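Local coordinates for signal recognition particle 54 kDa protein (Aeropyrum pernix, PDB 7EPK), which is the 54 kDa protein of the signal recognition particle, combining an N-terminal helical bundle, a P-loop GTPase-type domain and a helical signal-peptide-binding domain, at residues 395-398 with 399-403; 25-28 with 29-33; 91-94 with 95-99; 414-417 with 418-422. All coordinates share one frame; numbering follows the deposited sequence.

Interaction 1: 395-398 with 399-403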
ATOM      1  N   ARG A 395      25.743   9.211 -38.181  1.00 94.21           N
ATOM      2  CA  ARG A 395      25.084   9.330 -36.853  1.00 84.85           C
ATOM      3  C   ARG A 395      23.638   8.853 -36.994  1.00 77.38           C
ATOM      4  O   ARG A 395      23.242   7.943 -36.245  1.00 81.49           O
ATOM      5  CB  ARG A 395      25.178  10.767 -36.338  1.00 81.17           C
ATOM      6  CG  ARG A 395      26.601  11.171 -35.983  1.00 76.70           C
ATOM      7  CD  ARG A 395      26.753  12.646 -35.665  1.00 76.43           C
ATOM      8  NE  ARG A 395      28.112  12.915 -35.209  1.00 75.63           N
ATOM      9  CZ  ARG A 395      28.538  12.844 -33.949  1.00 73.92           C
ATOM     10  NH1 ARG A 395      27.702  12.548 -32.963  1.00 84.14           N
ATOM     11  NH2 ARG A 395      29.810  13.082 -33.678  1.00 66.84           N
ATOM     12  N   MET A 396      22.917   9.409 -37.968  1.00 70.54           N
ATOM     13  CA  MET A 396      21.491   9.100 -38.249  1.00 75.49           C
ATOM     14  C   MET A 396      21.327   7.581 -38.270  1.00 82.09           C
ATOM     15  O   MET A 396      20.386   7.051 -37.624  1.00 69.56           O
ATOM     16  CB  MET A 396      21.077   9.694 -39.599  1.00 80.04           C
ATOM     17  CG  MET A 396      19.634  10.132 -39.659  1.00 79.37           C
ATOM     18  SD  MET A 396      19.341  11.417 -40.914  1.00 80.83           S
ATOM     19  CE  MET A 396      20.026  12.854 -40.099  1.00 94.14           C
ATOM     20  N   ARG A 397      22.256   6.919 -38.964  1.00 99.46           N
ATOM     21  CA  ARG A 397      22.346   5.443 -39.086  1.00102.87           C
ATOM     22  C   ARG A 397      22.569   4.837 -37.692  1.00 86.53           C
ATOM     23  O   ARG A 397      21.725   4.031 -37.283  1.00 78.68           O
ATOM     24  CB  ARG A 397      23.432   5.076 -40.105  1.00116.97           C
ATOM     25  CG  ARG A 397      23.655   3.581 -40.288  1.00134.33           C
ATOM     26  CD  ARG A 397      22.491   2.837 -40.927  1.00133.27           C
ATOM     27  NE  ARG A 397      22.614   1.389 -40.763  1.00133.27           N
ATOM     28  CZ  ARG A 397      21.795   0.480 -41.290  1.00127.27           C
ATOM     29  NH1 ARG A 397      20.766   0.849 -42.039  1.00125.77           N
ATOM     30  NH2 ARG A 397      22.016  -0.805 -41.066  1.00118.57           N
ATOM     31  N   ARG A 398      23.634   5.221 -36.976  1.00 83.70           N
ATOM     32  CA  ARG A 398      23.961   4.643 -35.634  1.00 89.51           C
ATOM     33  C   ARG A 398      22.728   4.753 -34.735  1.00 86.07           C
ATOM     34  O   ARG A 398      22.458   3.782 -33.996  1.00 90.17           O
ATOM     35  CB  ARG A 398      25.151   5.326 -34.944  1.00 91.42           C
ATOM     36  CG  ARG A 398      25.505   4.751 -33.570  1.00 90.07           C
ATOM     37  CD  ARG A 398      26.525   5.552 -32.750  1.00 88.66           C
ATOM     38  NE  ARG A 398      26.212   6.981 -32.641  1.00 88.88           N
ATOM     39  CZ  ARG A 398      25.283   7.512 -31.846  1.00 81.38           C
ATOM     40  NH1 ARG A 398      24.553   6.745 -31.057  1.00 85.34           N
ATOM     41  NH2 ARG A 398      25.074   8.815 -31.852  1.00 77.78           N
ATOM     42  N   ILE A 399      22.016   5.881 -34.818  1.00 76.95           N
ATOM     43  CA  ILE A 399      20.844   6.208 -33.953  1.00 71.35           C
ATOM     44  C   ILE A 399      19.735   5.186 -34.246  1.00 73.03           C
ATOM     45  O   ILE A 399      19.232   4.560 -33.288  1.00 76.09           O
ATOM     46  CB  ILE A 399      20.428   7.683 -34.150  1.00 65.89           C
ATOM     47  CG1 ILE A 399      21.496   8.635 -33.602  1.00 62.03           C
ATOM     48  CG2 ILE A 399      19.066   7.974 -33.538  1.00 67.33           C
ATOM     49  CD1 ILE A 399      21.303  10.076 -33.998  1.00 64.87           C
ATOM     50  N   ALA A 400      19.427   4.966 -35.526  1.00 82.07           N
ATOM     51  CA  ALA A 400      18.402   4.003 -36.005  1.00 87.35           C
ATOM     52  C   ALA A 400      18.610   2.594 -35.417  1.00 84.93           C
ATOM     53  O   ALA A 400      17.597   1.962 -35.041  1.00 78.00           O
ATOM     54  CB  ALA A 400      18.420   3.962 -37.514  1.00 93.27           C
ATOM     55  N   ILE A 401      19.862   2.113 -35.364  1.00 91.80           N
ATOM     56  CA  ILE A 401      20.248   0.743 -34.888  1.00 94.44           C
ATOM     57  C   ILE A 401      19.949   0.634 -33.393  1.00 85.84           C
ATOM     58  O   ILE A 401      19.188  -0.266 -33.017  1.00 79.89           O
ATOM     59  CB  ILE A 401      21.736   0.423 -35.178  1.00109.38           C
ATOM     60  CG1 ILE A 401      21.950  -0.145 -36.589  1.00112.74           C
ATOM     61  CG2 ILE A 401      22.320  -0.513 -34.117  1.00103.75           C
ATOM     62  CD1 ILE A 401      21.590   0.794 -37.729  1.00106.87           C
ATOM     63  N   GLY A 402      20.548   1.520 -32.592  1.00 79.65           N
ATOM     64  CA  GLY A 402      20.448   1.517 -31.126  1.00 76.97           C
ATOM     65  C   GLY A 402      19.002   1.486 -30.666  1.00 87.32           C
ATOM     66  O   GLY A 402      18.746   0.896 -29.584  1.00 93.56           O
ATOM     67  N   SER A 403      18.078   2.081 -31.435  1.00 76.98           N
ATOM     68  CA  SER A 403      16.669   2.286 -31.009  1.00 74.70           C
ATOM     69  C   SER A 403      15.659   1.566 -31.916  1.00 72.52           C
ATOM     70  O   SER A 403      14.475   1.890 -31.808  1.00 70.80           O
ATOM     71  CB  SER A 403      16.376   3.741 -30.955  1.00 77.01           C
ATOM     72  OG  SER A 403      16.362   4.268 -32.266  1.00 85.74           O
TER

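Interaction 2: 25-28 with 29-33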
ATOM      1  N   ALA A  25     -11.263  22.774  11.257  1.00 52.15           N
ATOM      2  CA  ALA A  25     -12.490  22.016  11.598  1.00 60.35           C
ATOM      3  C   ALA A  25     -12.319  20.553  11.185  1.00 56.02           C
ATOM      4  O   ALA A  25     -12.957  19.664  11.786  1.00 55.04           O
ATOM      5  CB  ALA A  25     -13.697  22.632  10.918  1.00 54.44           C
ATOM      6  N   PHE A  26     -11.578  20.338  10.111  1.00 53.91           N
ATOM      7  CA  PHE A  26     -11.381  18.994   9.536  1.00 54.81           C
ATOM      8  C   PHE A  26     -10.382  18.293  10.446  1.00 53.71           C
ATOM      9  O   PHE A  26     -10.708  17.190  10.857  1.00 60.52           O
ATOM     10  CB  PHE A  26     -10.913  19.041   8.083  1.00 52.13           C
ATOM     11  CG  PHE A  26     -10.502  17.688   7.590  1.00 51.58           C
ATOM     12  CD1 PHE A  26     -11.451  16.816   7.080  1.00 55.83           C
ATOM     13  CD2 PHE A  26      -9.186  17.264   7.689  1.00 48.18           C
ATOM     14  CE1 PHE A  26     -11.082  15.550   6.646  1.00 54.06           C
ATOM     15  CE2 PHE A  26      -8.819  16.004   7.245  1.00 51.31           C
ATOM     16  CZ  PHE A  26      -9.766  15.146   6.726  1.00 53.28           C
ATOM     17  N   VAL A  27      -9.271  18.950  10.799  1.00 49.87           N
ATOM     18  CA  VAL A  27      -8.269  18.393  11.749  1.00 54.53           C
ATOM     19  C   VAL A  27      -8.988  18.062  13.064  1.00 67.07           C
ATOM     20  O   VAL A  27      -8.816  16.932  13.564  1.00 71.98           O
ATOM     21  CB  VAL A  27      -7.072  19.340  11.936  1.00 59.17           C
ATOM     22  CG1 VAL A  27      -6.273  19.032  13.193  1.00 59.72           C
ATOM     23  CG2 VAL A  27      -6.154  19.312  10.714  1.00 58.15           C
ATOM     24  N   LYS A  28      -9.822  18.979  13.558  1.00 72.46           N
ATOM     25  CA  LYS A  28     -10.637  18.785  14.787  1.00 71.53           C
ATOM     26  C   LYS A  28     -11.471  17.503  14.636  1.00 64.36           C
ATOM     27  O   LYS A  28     -11.344  16.655  15.497  1.00 63.63           O
ATOM     28  CB  LYS A  28     -11.488  20.033  15.057  1.00 80.47           C
ATOM     29  CG  LYS A  28     -12.441  19.944  16.244  1.00 87.03           C
ATOM     30  CD  LYS A  28     -13.550  20.989  16.222  1.00 99.67           C
ATOM     31  CE  LYS A  28     -14.844  20.525  15.567  1.00111.05           C
ATOM     32  NZ  LYS A  28     -14.744  20.339  14.094  1.00101.75           N
ATOM     33  N   ASP A  29     -12.284  17.373  13.580  1.00 70.11           N
ATOM     34  CA  ASP A  29     -13.178  16.203  13.330  1.00 65.78           C
ATOM     35  C   ASP A  29     -12.332  14.930  13.332  1.00 63.58           C
ATOM     36  O   ASP A  29     -12.630  14.039  14.131  1.00 66.00           O
ATOM     37  CB  ASP A  29     -13.930  16.281  11.996  1.00 65.49           C
ATOM     38  CG  ASP A  29     -15.281  16.977  12.033  1.00 80.24           C
ATOM     39  OD1 ASP A  29     -15.824  17.152  13.150  1.00 93.44           O
ATOM     40  OD2 ASP A  29     -15.791  17.334  10.937  1.00 86.39           O
ATOM     41  N   LEU A  30     -11.321  14.874  12.463  1.00 58.78           N
ATOM     42  CA  LEU A  30     -10.365  13.746  12.312  1.00 56.62           C
ATOM     43  C   LEU A  30      -9.844  13.326  13.693  1.00 58.08           C
ATOM     44  O   LEU A  30      -9.840  12.124  13.979  1.00 60.75           O
ATOM     45  CB  LEU A  30      -9.209  14.205  11.418  1.00 57.28           C
ATOM     46  CG  LEU A  30      -8.220  13.126  11.007  1.00 56.55           C
ATOM     47  CD1 LEU A  30      -8.839  12.214   9.959  1.00 59.04           C
ATOM     48  CD2 LEU A  30      -6.940  13.759  10.492  1.00 58.95           C
ATOM     49  N   GLN A  31      -9.395  14.279  14.513  1.00 60.50           N
ATOM     50  CA  GLN A  31      -8.777  13.995  15.835  1.00 56.20           C
ATOM     51  C   GLN A  31      -9.833  13.302  16.702  1.00 57.35           C
ATOM     52  O   GLN A  31      -9.540  12.228  17.252  1.00 58.74           O
ATOM     53  CB  GLN A  31      -8.263  15.270  16.499  1.00 55.28           C
ATOM     54  CG  GLN A  31      -6.922  15.775  15.986  1.00 55.56           C
ATOM     55  CD  GLN A  31      -6.449  17.015  16.719  1.00 56.62           C
ATOM     56  OE1 GLN A  31      -5.286  17.421  16.645  1.00 58.33           O
ATOM     57  NE2 GLN A  31      -7.353  17.645  17.445  1.00 54.78           N
ATOM     58  N   ARG A  32     -11.030  13.879  16.776  1.00 56.22           N
ATOM     59  CA  ARG A  32     -12.165  13.311  17.539  1.00 59.32           C
ATOM     60  C   ARG A  32     -12.422  11.892  17.022  1.00 64.27           C
ATOM     61  O   ARG A  32     -12.675  10.997  17.841  1.00 75.20           O
ATOM     62  CB  ARG A  32     -13.414  14.187  17.405  1.00 59.90           C
ATOM     63  CG  ARG A  32     -14.660  13.598  18.053  1.00 65.57           C
ATOM     64  CD  ARG A  32     -15.861  14.517  17.975  1.00 70.49           C
ATOM     65  NE  ARG A  32     -16.040  15.005  16.619  1.00 80.39           N
ATOM     66  CZ  ARG A  32     -16.442  14.263  15.589  1.00 83.47           C
ATOM     67  NH1 ARG A  32     -16.731  12.982  15.758  1.00 86.68           N
ATOM     68  NH2 ARG A  32     -16.554  14.806  14.387  1.00 78.59           N
ATOM     69  N   GLU A  33     -12.340  11.696  15.709  1.00 65.27           N
ATOM     70  CA  GLU A  33     -12.728  10.422  15.060  1.00 63.81           C
ATOM     71  C   GLU A  33     -11.694   9.357  15.432  1.00 66.19           C
ATOM     72  O   GLU A  33     -12.118   8.218  15.699  1.00 70.37           O
ATOM     73  CB  GLU A  33     -12.863  10.575  13.543  1.00 62.07           C
ATOM     74  CG  GLU A  33     -14.170  10.034  12.997  1.00 63.04           C
ATOM     75  CD  GLU A  33     -15.370  10.660  13.665  1.00 64.05           C
ATOM     76  OE1 GLU A  33     -16.369   9.970  13.886  1.00 72.21           O
ATOM     77  OE2 GLU A  33     -15.269  11.833  14.010  1.00 84.24           O
TER

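Interaction 3: 91-94 with 95-99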
ATOM      1  N   ASP A  91       2.819 -13.509   0.897  1.00 59.87           N
ATOM      2  CA  ASP A  91       3.448 -14.835   0.665  1.00 57.95           C
ATOM      3  C   ASP A  91       4.682 -14.927   1.547  1.00 51.33           C
ATOM      4  O   ASP A  91       5.395 -13.947   1.679  1.00 59.73           O
ATOM      5  CB  ASP A  91       3.834 -15.053  -0.804  1.00 63.53           C
ATOM      6  CG  ASP A  91       2.669 -14.951  -1.780  1.00 70.46           C
ATOM      7  OD1 ASP A  91       1.590 -15.501  -1.464  1.00 65.81           O
ATOM      8  OD2 ASP A  91       2.832 -14.270  -2.829  1.00 79.83           O
ATOM      9  N   PRO A  92       4.974 -16.086   2.176  1.00 50.04           N
ATOM     10  CA  PRO A  92       6.199 -16.269   2.943  1.00 49.67           C
ATOM     11  C   PRO A  92       7.378 -16.262   1.997  1.00 42.85           C
ATOM     12  O   PRO A  92       7.238 -16.734   0.888  1.00 49.72           O
ATOM     13  CB  PRO A  92       6.071 -17.672   3.546  1.00 50.28           C
ATOM     14  CG  PRO A  92       5.177 -18.368   2.572  1.00 50.83           C
ATOM     15  CD  PRO A  92       4.165 -17.310   2.192  1.00 54.19           C
ATOM     16  N   PRO A  93       8.562 -15.785   2.422  1.00 40.26           N
ATOM     17  CA  PRO A  93       9.714 -15.684   1.528  1.00 41.98           C
ATOM     18  C   PRO A  93      10.467 -16.994   1.333  1.00 43.00           C
ATOM     19  O   PRO A  93      11.428 -16.936   0.632  1.00 45.29           O
ATOM     20  CB  PRO A  93      10.679 -14.768   2.275  1.00 40.96           C
ATOM     21  CG  PRO A  93      10.371 -15.089   3.733  1.00 44.02           C
ATOM     22  CD  PRO A  93       8.867 -15.333   3.788  1.00 39.81           C
ATOM     23  N   LYS A  94      10.060 -18.084   1.991  1.00 46.48           N
ATOM     24  CA  LYS A  94      10.855 -19.345   1.990  1.00 49.69           C
ATOM     25  C   LYS A  94       9.973 -20.596   2.195  1.00 56.16           C
ATOM     26  O   LYS A  94       8.886 -20.525   2.842  1.00 47.21           O
ATOM     27  CB  LYS A  94      12.027 -19.236   2.973  1.00 44.44           C
ATOM     28  CG  LYS A  94      12.280 -20.446   3.853  1.00 47.35           C
ATOM     29  CD  LYS A  94      12.463 -20.150   5.320  1.00 49.21           C
ATOM     30  CE  LYS A  94      11.742 -21.118   6.241  1.00 47.43           C
ATOM     31  NZ  LYS A  94      12.658 -22.128   6.815  1.00 55.06           N
ATOM     32  N   THR A  95      10.546 -21.702   1.687  1.00 76.53           N
ATOM     33  CA  THR A  95       9.966 -23.010   1.277  1.00 79.78           C
ATOM     34  C   THR A  95       9.007 -23.482   2.354  1.00 71.33           C
ATOM     35  O   THR A  95       7.810 -23.307   2.113  1.00 70.51           O
ATOM     36  CB  THR A  95      11.090 -23.996   0.903  1.00104.72           C
ATOM     37  OG1 THR A  95      12.055 -23.328   0.078  1.00113.11           O
ATOM     38  CG2 THR A  95      10.577 -25.254   0.226  1.00 99.12           C
ATOM     39  N   PRO A  96       9.470 -24.064   3.510  1.00 53.78           N
ATOM     40  CA  PRO A  96       8.598 -24.391   4.642  1.00 48.21           C
ATOM     41  C   PRO A  96       8.557 -23.210   5.625  1.00 43.46           C
ATOM     42  O   PRO A  96       9.619 -22.758   6.116  1.00 34.15           O
ATOM     43  CB  PRO A  96       9.233 -25.625   5.308  1.00 46.76           C
ATOM     44  CG  PRO A  96      10.693 -25.563   4.898  1.00 45.30           C
ATOM     45  CD  PRO A  96      10.844 -24.474   3.833  1.00 48.76           C
ATOM     46  N   TRP A  97       7.341 -22.765   5.929  1.00 39.13           N
ATOM     47  CA  TRP A  97       7.095 -21.555   6.749  1.00 40.78           C
ATOM     48  C   TRP A  97       6.248 -21.897   7.977  1.00 40.41           C
ATOM     49  O   TRP A  97       5.006 -22.056   7.807  1.00 34.44           O
ATOM     50  CB  TRP A  97       6.422 -20.463   5.914  1.00 41.99           C
ATOM     51  CG  TRP A  97       6.432 -19.130   6.595  1.00 36.54           C
ATOM     52  CD1 TRP A  97       5.382 -18.473   7.169  1.00 34.86           C
ATOM     53  CD2 TRP A  97       7.586 -18.297   6.773  1.00 32.26           C
ATOM     54  NE1 TRP A  97       5.800 -17.258   7.653  1.00 36.04           N
ATOM     55  CE2 TRP A  97       7.149 -17.129   7.428  1.00 34.51           C
ATOM     56  CE3 TRP A  97       8.931 -18.415   6.412  1.00 30.44           C
ATOM     57  CZ2 TRP A  97       8.035 -16.119   7.786  1.00 31.78           C
ATOM     58  CZ3 TRP A  97       9.804 -17.412   6.757  1.00 29.12           C
ATOM     59  CH2 TRP A  97       9.358 -16.286   7.442  1.00 29.61           C
ATOM     60  N   ILE A  98       6.882 -21.936   9.161  1.00 37.07           N
ATOM     61  CA  ILE A  98       6.199 -22.350  10.417  1.00 36.81           C
ATOM     62  C   ILE A  98       5.669 -21.108  11.154  1.00 37.35           C
ATOM     63  O   ILE A  98       6.476 -20.239  11.562  1.00 37.66           O
ATOM     64  CB  ILE A  98       7.119 -23.233  11.279  1.00 39.29           C
ATOM     65  CG1 ILE A  98       7.920 -24.252  10.455  1.00 41.63           C
ATOM     66  CG2 ILE A  98       6.313 -23.934  12.361  1.00 38.59           C
ATOM     67  CD1 ILE A  98       7.088 -25.101   9.525  1.00 41.10           C
ATOM     68  N   VAL A  99       4.352 -21.056  11.363  1.00 33.71           N
ATOM     69  CA  VAL A  99       3.647 -19.913  12.009  1.00 35.36           C
ATOM     70  C   VAL A  99       3.137 -20.319  13.390  1.00 38.55           C
ATOM     71  O   VAL A  99       2.167 -21.094  13.444  1.00 40.47           O
ATOM     72  CB  VAL A  99       2.456 -19.456  11.159  1.00 34.00           C
ATOM     73  CG1 VAL A  99       1.805 -18.238  11.765  1.00 35.41           C
ATOM     74  CG2 VAL A  99       2.863 -19.189   9.723  1.00 38.11           C
TER

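Interaction 4: 414-417 with 418-422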
ATOM      1  N   LEU A 414      13.852  14.987 -36.527  1.00 69.11           N
ATOM      2  CA  LEU A 414      14.806  16.068 -36.846  1.00 66.92           C
ATOM      3  C   LEU A 414      14.047  17.216 -37.517  1.00 78.86           C
ATOM      4  O   LEU A 414      14.140  18.364 -37.008  1.00 80.23           O
ATOM      5  CB  LEU A 414      15.944  15.487 -37.684  1.00 62.78           C
ATOM      6  CG  LEU A 414      17.223  15.220 -36.888  1.00 69.34           C
ATOM      7  CD1 LEU A 414      16.959  14.427 -35.617  1.00 68.49           C
ATOM      8  CD2 LEU A 414      18.260  14.514 -37.741  1.00 73.67           C
ATOM      9  N   VAL A 415      13.242  16.918 -38.543  1.00 84.04           N
ATOM     10  CA  VAL A 415      12.420  17.942 -39.259  1.00 85.16           C
ATOM     11  C   VAL A 415      11.492  18.599 -38.234  1.00 76.64           C
ATOM     12  O   VAL A 415      11.419  19.849 -38.238  1.00 76.72           O
ATOM     13  CB  VAL A 415      11.635  17.350 -40.449  1.00 90.05           C
ATOM     14  CG1 VAL A 415      10.693  18.362 -41.093  1.00 87.97           C
ATOM     15  CG2 VAL A 415      12.571  16.781 -41.500  1.00 92.76           C
ATOM     16  N   TYR A 416      10.841  17.783 -37.394  1.00 71.75           N
ATOM     17  CA  TYR A 416       9.864  18.209 -36.353  1.00 67.84           C
ATOM     18  C   TYR A 416      10.530  19.272 -35.493  1.00 63.66           C
ATOM     19  O   TYR A 416      10.022  20.418 -35.398  1.00 59.95           O
ATOM     20  CB  TYR A 416       9.398  17.028 -35.496  1.00 69.48           C
ATOM     21  CG  TYR A 416       8.395  17.378 -34.426  1.00 73.52           C
ATOM     22  CD1 TYR A 416       7.043  17.461 -34.716  1.00 73.66           C
ATOM     23  CD2 TYR A 416       8.795  17.622 -33.120  1.00 71.23           C
ATOM     24  CE1 TYR A 416       6.114  17.785 -33.741  1.00 69.68           C
ATOM     25  CE2 TYR A 416       7.880  17.948 -32.136  1.00 71.54           C
ATOM     26  CZ  TYR A 416       6.534  18.020 -32.449  1.00 69.36           C
ATOM     27  OH  TYR A 416       5.616  18.335 -31.496  1.00 72.17           O
ATOM     28  N   TYR A 417      11.681  18.903 -34.938  1.00 60.42           N
ATOM     29  CA  TYR A 417      12.570  19.821 -34.191  1.00 59.37           C
ATOM     30  C   TYR A 417      12.728  21.097 -35.030  1.00 61.88           C
ATOM     31  O   TYR A 417      12.243  22.142 -34.582  1.00 60.65           O
ATOM     32  CB  TYR A 417      13.849  19.075 -33.801  1.00 59.59           C
ATOM     33  CG  TYR A 417      15.020  19.956 -33.457  1.00 61.26           C
ATOM     34  CD1 TYR A 417      15.163  20.525 -32.205  1.00 59.82           C
ATOM     35  CD2 TYR A 417      15.983  20.238 -34.407  1.00 66.53           C
ATOM     36  CE1 TYR A 417      16.240  21.348 -31.911  1.00 65.57           C
ATOM     37  CE2 TYR A 417      17.065  21.053 -34.130  1.00 66.69           C
ATOM     38  CZ  TYR A 417      17.199  21.606 -32.877  1.00 62.43           C
ATOM     39  OH  TYR A 417      18.304  22.366 -32.640  1.00 60.04           O
ATOM     40  N   LYS A 418      13.307  21.010 -36.236  1.00 72.72           N
ATOM     41  CA  LYS A 418      13.590  22.200 -37.097  1.00 78.20           C
ATOM     42  C   LYS A 418      12.285  22.951 -37.370  1.00 77.33           C
ATOM     43  O   LYS A 418      12.275  24.187 -37.237  1.00 75.22           O
ATOM     44  CB  LYS A 418      14.237  21.827 -38.436  1.00 79.28           C
ATOM     45  CG  LYS A 418      15.613  21.171 -38.359  1.00 88.22           C
ATOM     46  CD  LYS A 418      15.959  20.383 -39.622  1.00 95.05           C
ATOM     47  CE  LYS A 418      17.160  19.467 -39.504  1.00 92.19           C
ATOM     48  NZ  LYS A 418      17.257  18.563 -40.676  1.00 85.68           N
ATOM     49  N   ASN A 419      11.227  22.224 -37.735  1.00 80.95           N
ATOM     50  CA  ASN A 419       9.951  22.828 -38.199  1.00 91.25           C
ATOM     51  C   ASN A 419       9.341  23.617 -37.034  1.00 89.77           C
ATOM     52  O   ASN A 419       8.945  24.774 -37.258  1.00100.09           O
ATOM     53  CB  ASN A 419       9.006  21.787 -38.809  1.00 97.32           C
ATOM     54  CG  ASN A 419       8.262  22.317 -40.016  1.00105.89           C
ATOM     55  OD1 ASN A 419       7.439  23.223 -39.896  1.00120.45           O
ATOM     56  ND2 ASN A 419       8.551  21.763 -41.183  1.00113.02           N
ATOM     57  N   LEU A 420       9.297  23.035 -35.832  1.00 84.31           N
ATOM     58  CA  LEU A 420       8.813  23.745 -34.621  1.00 80.41           C
ATOM     59  C   LEU A 420       9.663  24.999 -34.455  1.00 75.41           C
ATOM     60  O   LEU A 420       9.077  26.085 -34.361  1.00 78.25           O
ATOM     61  CB  LEU A 420       8.890  22.848 -33.380  1.00 93.09           C
ATOM     62  CG  LEU A 420       7.600  22.114 -33.003  1.00106.63           C
ATOM     63  CD1 LEU A 420       6.552  23.091 -32.481  1.00107.00           C
ATOM     64  CD2 LEU A 420       7.040  21.312 -34.177  1.00112.85           C
ATOM     65  N   LYS A 421      10.990  24.845 -34.497  1.00 78.07           N
ATOM     66  CA  LYS A 421      11.976  25.914 -34.163  1.00 79.07           C
ATOM     67  C   LYS A 421      11.833  27.127 -35.093  1.00 87.25           C
ATOM     68  O   LYS A 421      12.009  28.270 -34.597  1.00 79.81           O
ATOM     69  CB  LYS A 421      13.411  25.398 -34.245  1.00 68.80           C
ATOM     70  CG  LYS A 421      14.431  26.453 -33.871  1.00 67.55           C
ATOM     71  CD  LYS A 421      15.490  25.932 -32.966  1.00 73.39           C
ATOM     72  CE  LYS A 421      16.366  24.903 -33.640  1.00 76.84           C
ATOM     73  NZ  LYS A 421      17.667  24.808 -32.942  1.00 84.23           N
ATOM     74  N   THR A 422      11.567  26.879 -36.384  1.00 99.96           N
ATOM     75  CA  THR A 422      11.320  27.908 -37.432  1.00 97.40           C
ATOM     76  C   THR A 422      10.132  28.776 -37.010  1.00 98.82           C
ATOM     77  O   THR A 422      10.336  29.979 -36.816  1.00112.30           O
ATOM     78  CB  THR A 422      11.052  27.287 -38.813  1.00 92.74           C
ATOM     79  OG1 THR A 422      12.078  26.362 -39.184  1.00 80.70           O
ATOM     80  CG2 THR A 422      10.948  28.343 -39.891  1.00 95.31           C
TER

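Interaction 1: 395-398 with 399-403
Helix 393-402 of the signal-peptide-binding domain ends in this contact, where the guanidinium groups of R397 and R398 lie against side-chain carbons of I401 and I399. On the exposed side, CD1 of I401 sits over one face of the R397 guanidinium, 3.3 Å from NE of R397 and 3.6 Å from its CZ. A bend at chi2 (67°) brings the arginine chain to that methyl, the two side chains meeting at a slant. R398 makes a looser version of the same pairing: its NH2 is 4.0 Å from CG1 of I399, which faces the flat of the guanidinium. The polar ends of this group are used elsewhere, NH2 in a salt bridge with E384 and NH1 on the carbonyl of S379. R395 also reaches E384 through NH1, so one carboxylate receives two arginines from successive turns. Underneath run the i to i+4 backbone bonds, from I399 N to R395 O (2.8 Å) and from G402 N to R398 O (3.3 Å), before S403 leaves helical geometry. Apolar branches thus meet the faces of R397 and R398 and not their N-H bonds, which leaves the N-H groups of R398 able to bind E384 and S379.

Interaction 2: 25-28 with 29-33
K28 starts with CG anti to its backbone N (chi1 176°) and then folds at chi3 (93°) and chi4 (-70°), which curls NZ back beside D29 and the preceding turn of backbone. There NZ gives a hydrogen bond to A25 O at 3.0 Å, arriving in the carbonyl plane on a lone pair. A25 O also takes N of D29 at 3.0 Å, from above that plane, so two donors grip it from different directions. NZ of K28 is 3.5 Å from OD1 of D29, a weak bond within a salt bridge. The firmer partner of this carboxylate is R32, whose NH2 is 2.8 Å from OD1 of D29; the oxygen lies close to the guanidinium plane but is itself met from above the carboxylate plane. NH1 of R32 pairs in turn with OE2 of E33 at 2.6 Å. K28, D29, R32 and E33 therefore form a salt-bridge network on helix 19-36 of the N-terminal helical bundle, and K11 of helix 4-13 ties in through OD2 of D29. The neighbouring opposite charges would be expected to stabilise the ionised forms, although K36 brings a like charge close to NH1 of R32. On another side of the helix, CE2 of F26 comes within 4.4 Å of CD2 of L30, obliquely to the ring, and both side chains pack on V74 of helix 66-81.

Interaction 3: 91-94 with 95-99
P92 and P93 pack closely on the indole of W97, both over the same face, while K94 and T95 form the loose outer part of the turn. CB of P92 lies above the five-membered ring, 3.6 Å from its centroid, and CD of P93 lies above the six-membered ring, 3.9 Å from that centroid. Both are CH-pi contacts close to the ring normal, 20° and 16° off it, and between them the two prolines spread along the length of the indole. The pyrrolidine of P93 crosses the tryptophan side chain at about a right angle, whereas that of P92 crosses it at a slant. With CG anti to its backbone N (chi1 -167°), W97 holds the ring back against the loop that leads into its strand. The outer side is less definite. The K94 chain runs past the indole, its end doubtfully placed in the model, and its ammonium makes a weak, long ion pair with D211. T95 is exposed and poorly ordered. Polar anchoring comes from NE1 of W97, which is hydrogen-bonded to E212. The loop following helix 66-81 is thus folded onto the first residue of strand 97-102, which lies in the GTPase-type sheet between parallel strands 180-184 and 212-218; W97 bonds through its backbone to E179 and V181, and P92 also touches Y125.

Interaction 4: 414-417 with 418-422
Y416 carries CD2 of L420 over the centre of one ring face, while the ring of Y417, the next residue, has the carbonyl oxygen of L414 at its edge, in plane. CD2 of L420 is 3.7 Å from the centroid of the Y416 ring and 13° off the normal, a CH-pi contact between residues four apart on helix 409-423. In Y416 CG is anti to the backbone N (chi1 -179°) and beside the carbonyl carbon, which leaves the ring face where the leucine branch can lie against it. Y417 pairs instead with K421, one turn on. The two side chains run side by side in the same direction, and the lysine, bent at chi2 and chi3, brings NZ to OH of Y417 for a hydrogen bond; the modelled 2.5 Å is too short to be read closely at this resolution. The same hydroxyl is also hydrogen-bonded to E389, whose carboxylate would be expected to favour a charged lysine nearby. Along the backbone, K418 N bonds to L414 O at 2.9 Å and L420 N to Y416 O at 2.8 Å. One turn further, OG1 of T422 joins its own backbone N on K418 O, at 2.9 Å. Outside the helix, OH of Y416 bonds to A362 O and to Q332, and its ring meets that of W373 in helix 367-379. Helix 326-337 packs against the tyrosines through I329 and against L414 through M326, while L420 and K421 rest on I324 just ahead of that helix.

Interactions 1 and 4 belong to the signal-peptide-binding domain and sit on consecutive helices that touch where M396 meets L414; their centres are about 19 Å apart. Interaction 2 lies in the N-terminal bundle, with its centre about 59 Å from that of interaction 1 and on the opposite side of the chain's centre. Interaction 3 is the surface contact, and the one without a cross-segment hydrogen bond: prolines on an indole replace the helical backbone bonds of the other three, which are partly buried. Among those three, charge takes different forms: carboxylates alternate with bases at 25-33, at 395-403 isoleucine branches lie on arginine faces while the charges of R395 and R398 turn to E384, and at 414-422 a lysine meets a tyrosine hydroxyl.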